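Putative pachytene checkpoint protein 2 (Caenorhabditis elegans, PDB 4XGU) is an AAA+ ATPase of the PCH2 subfamily that binds and hydrolyses ATP and probably plays a key role in chromosome recombination during meiosis. Local coordinates at residues T178-T183 against V319-D324. Residues are numbered along the deposited sequence; the frame is centred on the assembly and turned at random.
Sequences TGPPGT and VGQPSD. With ADP (adenosine-5'-diphosphate), chain H.
Thr-183 reaches across from the nucleotide-binding loop and sets its methyl, CG2, 3.2 Å from the carbonyl O of Val-319, with Gly-320 O also close by. Its CB meets CG1 of Val-319 at 3.6 Å. With chi1 at 66°, Thr-183 OG1 sits between its own backbone N and carbonyl carbon and turns back to donate to Pro-180 O at 3.1 Å, tying the two ends of the Pro-180 to Thr-183 turn together. A valine in its place would probably leave Pro-180 O without this hydroxyl donor and the turn less firmly held. Farther along, Gln-321 bends at chi2 (-78°) and brings NE2 of its amide to the CB-CG edge of the Pro-180 ring, 3.4 Å from Pro-180 CB. Gly-179 brings its CA to 3.4 Å from Val-319 O in a CA-H...O contact; a side chain here would run into that same oxygen. Where the loops begin, Val-319 N donates an almost straight bond to Thr-178 O (2.7 Å). This prolongs the pairing of parallel strands 174-178 and 315-318, the latter outermost in the sheet within this chain. From there the P-loop (Walker A), whose residues Pro-180 to Thr-183 line the ADP pocket, leads into helix 185-199, while 319-324 runs out to helix 324-340, with Ser-323 at its N-cap position.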
ATOM      1  N   THR B 178     -17.738  23.285   9.506  1.00 64.35           N
ATOM      2  CA  THR B 178     -18.021  21.893   9.170  1.00 65.70           C
ATOM      3  C   THR B 178     -19.432  21.483   9.577  1.00 69.73           C
ATOM      4  O   THR B 178     -20.059  22.123  10.421  1.00 68.31           O
ATOM      5  CB  THR B 178     -17.018  20.932   9.832  1.00 70.35           C
ATOM      6  OG1 THR B 178     -17.171  20.986  11.255  1.00 75.58           O
ATOM      7  CG2 THR B 178     -15.588  21.299   9.460  1.00 70.24           C
ATOM      8  N   GLY B 179     -19.920  20.408   8.967  1.00 72.22           N
ATOM      9  CA  GLY B 179     -21.248  19.895   9.247  1.00 69.59           C
ATOM     10  C   GLY B 179     -21.827  19.172   8.046  1.00 75.20           C
ATOM     11  O   GLY B 179     -21.154  19.022   7.027  1.00 78.29           O
ATOM     12  N   PRO B 180     -23.076  18.704   8.166  1.00 79.48           N
ATOM     13  CA  PRO B 180     -23.795  18.099   7.040  1.00 82.13           C
ATOM     14  C   PRO B 180     -23.980  19.094   5.892  1.00 81.09           C
ATOM     15  O   PRO B 180     -23.933  20.302   6.126  1.00 77.86           O
ATOM     16  CB  PRO B 180     -25.142  17.707   7.654  1.00 85.61           C
ATOM     17  CG  PRO B 180     -24.862  17.550   9.107  1.00 85.48           C
ATOM     18  CD  PRO B 180     -23.835  18.594   9.423  1.00 82.63           C
ATOM     19  N   PRO B 181     -24.184  18.591   4.664  1.00 82.54           N
ATOM     20  CA  PRO B 181     -24.315  19.435   3.468  1.00 82.43           C
ATOM     21  C   PRO B 181     -25.505  20.400   3.487  1.00 83.25           C
ATOM     22  O   PRO B 181     -25.462  21.418   2.802  1.00 82.38           O
ATOM     23  CB  PRO B 181     -24.489  18.411   2.338  1.00 81.81           C
ATOM     24  CG  PRO B 181     -23.889  17.159   2.858  1.00 78.68           C
ATOM     25  CD  PRO B 181     -24.184  17.157   4.325  1.00 79.22           C
ATOM     26  N   GLY B 182     -26.550  20.093   4.246  1.00 80.96           N
ATOM     27  CA  GLY B 182     -27.763  20.891   4.190  1.00 78.53           C
ATOM     28  C   GLY B 182     -27.825  22.072   5.143  1.00 75.64           C
ATOM     29  O   GLY B 182     -28.843  22.762   5.212  1.00 73.99           O
ATOM     30  N   THR B 183     -26.737  22.317   5.865  1.00 72.57           N
ATOM     31  CA  THR B 183     -26.738  23.307   6.938  1.00 66.65           C
ATOM     32  C   THR B 183     -26.489  24.739   6.462  1.00 69.71           C
ATOM     33  O   THR B 183     -26.768  25.698   7.184  1.00 61.07           O
ATOM     34  CB  THR B 183     -25.685  22.959   7.992  1.00 71.08           C
ATOM     35  OG1 THR B 183     -24.380  23.073   7.414  1.00 76.56           O
ATOM     36  CG2 THR B 183     -25.894  21.539   8.489  1.00 72.89           C
ATOM     37  N   VAL B 319     -21.646  23.261  12.262  1.00 71.26           N
ATOM     38  CA  VAL B 319     -23.014  23.660  11.967  1.00 68.90           C
ATOM     39  C   VAL B 319     -23.885  22.425  11.791  1.00 74.41           C
ATOM     40  O   VAL B 319     -23.689  21.647  10.856  1.00 84.01           O
ATOM     41  CB  VAL B 319     -23.089  24.526  10.702  1.00 64.89           C
ATOM     42  CG1 VAL B 319     -24.452  25.168  10.592  1.00 63.92           C
ATOM     43  CG2 VAL B 319     -22.003  25.589  10.726  1.00 59.94           C
ATOM     44  N   GLY B 320     -24.842  22.240  12.693  1.00 71.79           N
ATOM     45  CA  GLY B 320     -25.677  21.055  12.662  1.00 83.52           C
ATOM     46  C   GLY B 320     -26.955  21.261  11.877  1.00 90.35           C
ATOM     47  O   GLY B 320     -27.284  22.387  11.501  1.00 91.76           O
ATOM     48  N   GLN B 321     -27.670  20.169  11.618  1.00 95.24           N
ATOM     49  CA  GLN B 321     -28.987  20.256  10.998  1.00 97.96           C
ATOM     50  C   GLN B 321     -29.920  21.015  11.938  1.00 91.01           C
ATOM     51  O   GLN B 321     -29.813  20.878  13.157  1.00 98.13           O
ATOM     52  CB  GLN B 321     -29.539  18.860  10.688  1.00105.30           C
ATOM     53  CG  GLN B 321     -28.700  18.038   9.709  1.00105.51           C
ATOM     54  CD  GLN B 321     -28.885  18.453   8.253  1.00 99.95           C
ATOM     55  OE1 GLN B 321     -29.386  19.539   7.958  1.00 94.12           O
ATOM     56  NE2 GLN B 321     -28.479  17.581   7.336  1.00101.84           N
ATOM     57  N   PRO B 322     -30.832  21.824  11.378  1.00 79.87           N
ATOM     58  CA  PRO B 322     -31.676  22.689  12.209  1.00 72.97           C
ATOM     59  C   PRO B 322     -32.502  21.909  13.228  1.00 79.33           C
ATOM     60  O   PRO B 322     -32.984  20.819  12.924  1.00 81.32           O
ATOM     61  CB  PRO B 322     -32.584  23.380  11.186  1.00 70.44           C
ATOM     62  CG  PRO B 322     -32.586  22.472  10.001  1.00 71.37           C
ATOM     63  CD  PRO B 322     -31.210  21.887   9.955  1.00 75.85           C
ATOM     64  N   SER B 323     -32.648  22.463  14.427  1.00 89.26           N
ATOM     65  CA  SER B 323     -33.461  21.848  15.471  1.00 93.04           C
ATOM     66  C   SER B 323     -34.946  22.085  15.216  1.00 95.88           C
ATOM     67  O   SER B 323     -35.318  22.719  14.228  1.00 99.78           O
ATOM     68  CB  SER B 323     -33.069  22.393  16.845  1.00 95.23           C
ATOM     69  OG  SER B 323     -33.149  23.809  16.874  1.00 97.03           O
ATOM     70  N   ASP B 324     -35.790  21.580  16.113  1.00 94.10           N
ATOM     71  CA  ASP B 324     -37.239  21.695  15.957  1.00 95.18           C
ATOM     72  C   ASP B 324     -37.706  23.148  15.909  1.00 87.15           C
ATOM     73  O   ASP B 324     -38.599  23.494  15.136  1.00 80.11           O
ATOM     74  CB  ASP B 324     -37.957  20.955  17.088  1.00102.37           C
ATOM     75  CG  ASP B 324     -37.743  19.456  17.031  1.00105.91           C
ATOM     76  OD1 ASP B 324     -36.626  19.029  16.670  1.00110.11           O
ATOM     77  OD2 ASP B 324     -38.693  18.706  17.342  1.00104.72           O
TER
HETATM   78  PB  ADP H 501     -23.767  23.909   2.414  1.00 65.44           P
HETATM   79  O1B ADP H 501     -24.079  23.325   3.769  1.00 63.91           O
HETATM   80  O2B ADP H 501     -22.707  24.983   2.442  1.00 74.04           O
HETATM   81  O3B ADP H 501     -23.572  22.879   1.321  1.00 69.42           O
HETATM   82  PA  ADP H 501     -25.120  26.029   1.126  1.00110.17           P
HETATM   83  O1A ADP H 501     -24.536  27.143   1.961  1.00111.19           O
HETATM   84  O2A ADP H 501     -24.525  25.699  -0.224  1.00115.32           O
HETATM   85  O3A ADP H 501     -25.129  24.682   2.017  1.00 96.73           O
HETATM   86  O5' ADP H 501     -26.675  26.377   0.900  1.00 91.38           O
HETATM   87  C5' ADP H 501     -27.711  25.484   1.296  1.00 92.55           C
HETATM   88  C4' ADP H 501     -29.053  26.095   0.913  1.00 96.58           C
HETATM   89  O4' ADP H 501     -30.056  25.662   1.834  1.00 97.37           O
HETATM   90  C3' ADP H 501     -29.010  27.613   0.964  1.00103.57           C
HETATM   91  O3' ADP H 501     -29.084  28.155  -0.357  1.00110.63           O
HETATM   92  C2' ADP H 501     -30.217  28.034   1.777  1.00101.32           C
HETATM   93  O2' ADP H 501     -31.215  28.584   0.912  1.00100.19           O
HETATM   94  C1' ADP H 501     -30.743  26.765   2.429  1.00 98.12           C
HETATM   95  N9  ADP H 501     -30.394  26.786   3.872  1.00 92.49           N
HETATM   96  C8  ADP H 501     -29.533  25.941   4.471  1.00 84.45           C
HETATM   97  N7  ADP H 501     -29.417  26.206   5.797  1.00 79.89           N
HETATM   98  C5  ADP H 501     -30.221  27.247   6.066  1.00 83.05           C
HETATM   99  C6  ADP H 501     -30.570  28.031   7.271  1.00 83.11           C
HETATM  100  N6  ADP H 501     -30.018  27.737   8.472  1.00 86.38           N
HETATM  101  N1  ADP H 501     -31.454  29.042   7.130  1.00 85.46           N
HETATM  102  C2  ADP H 501     -32.005  29.338   5.937  1.00 88.50           C
HETATM  103  N3  ADP H 501     -31.735  28.669   4.800  1.00 89.78           N
HETATM  104  C4  ADP H 501     -30.866  27.628   4.798  1.00 89.99           C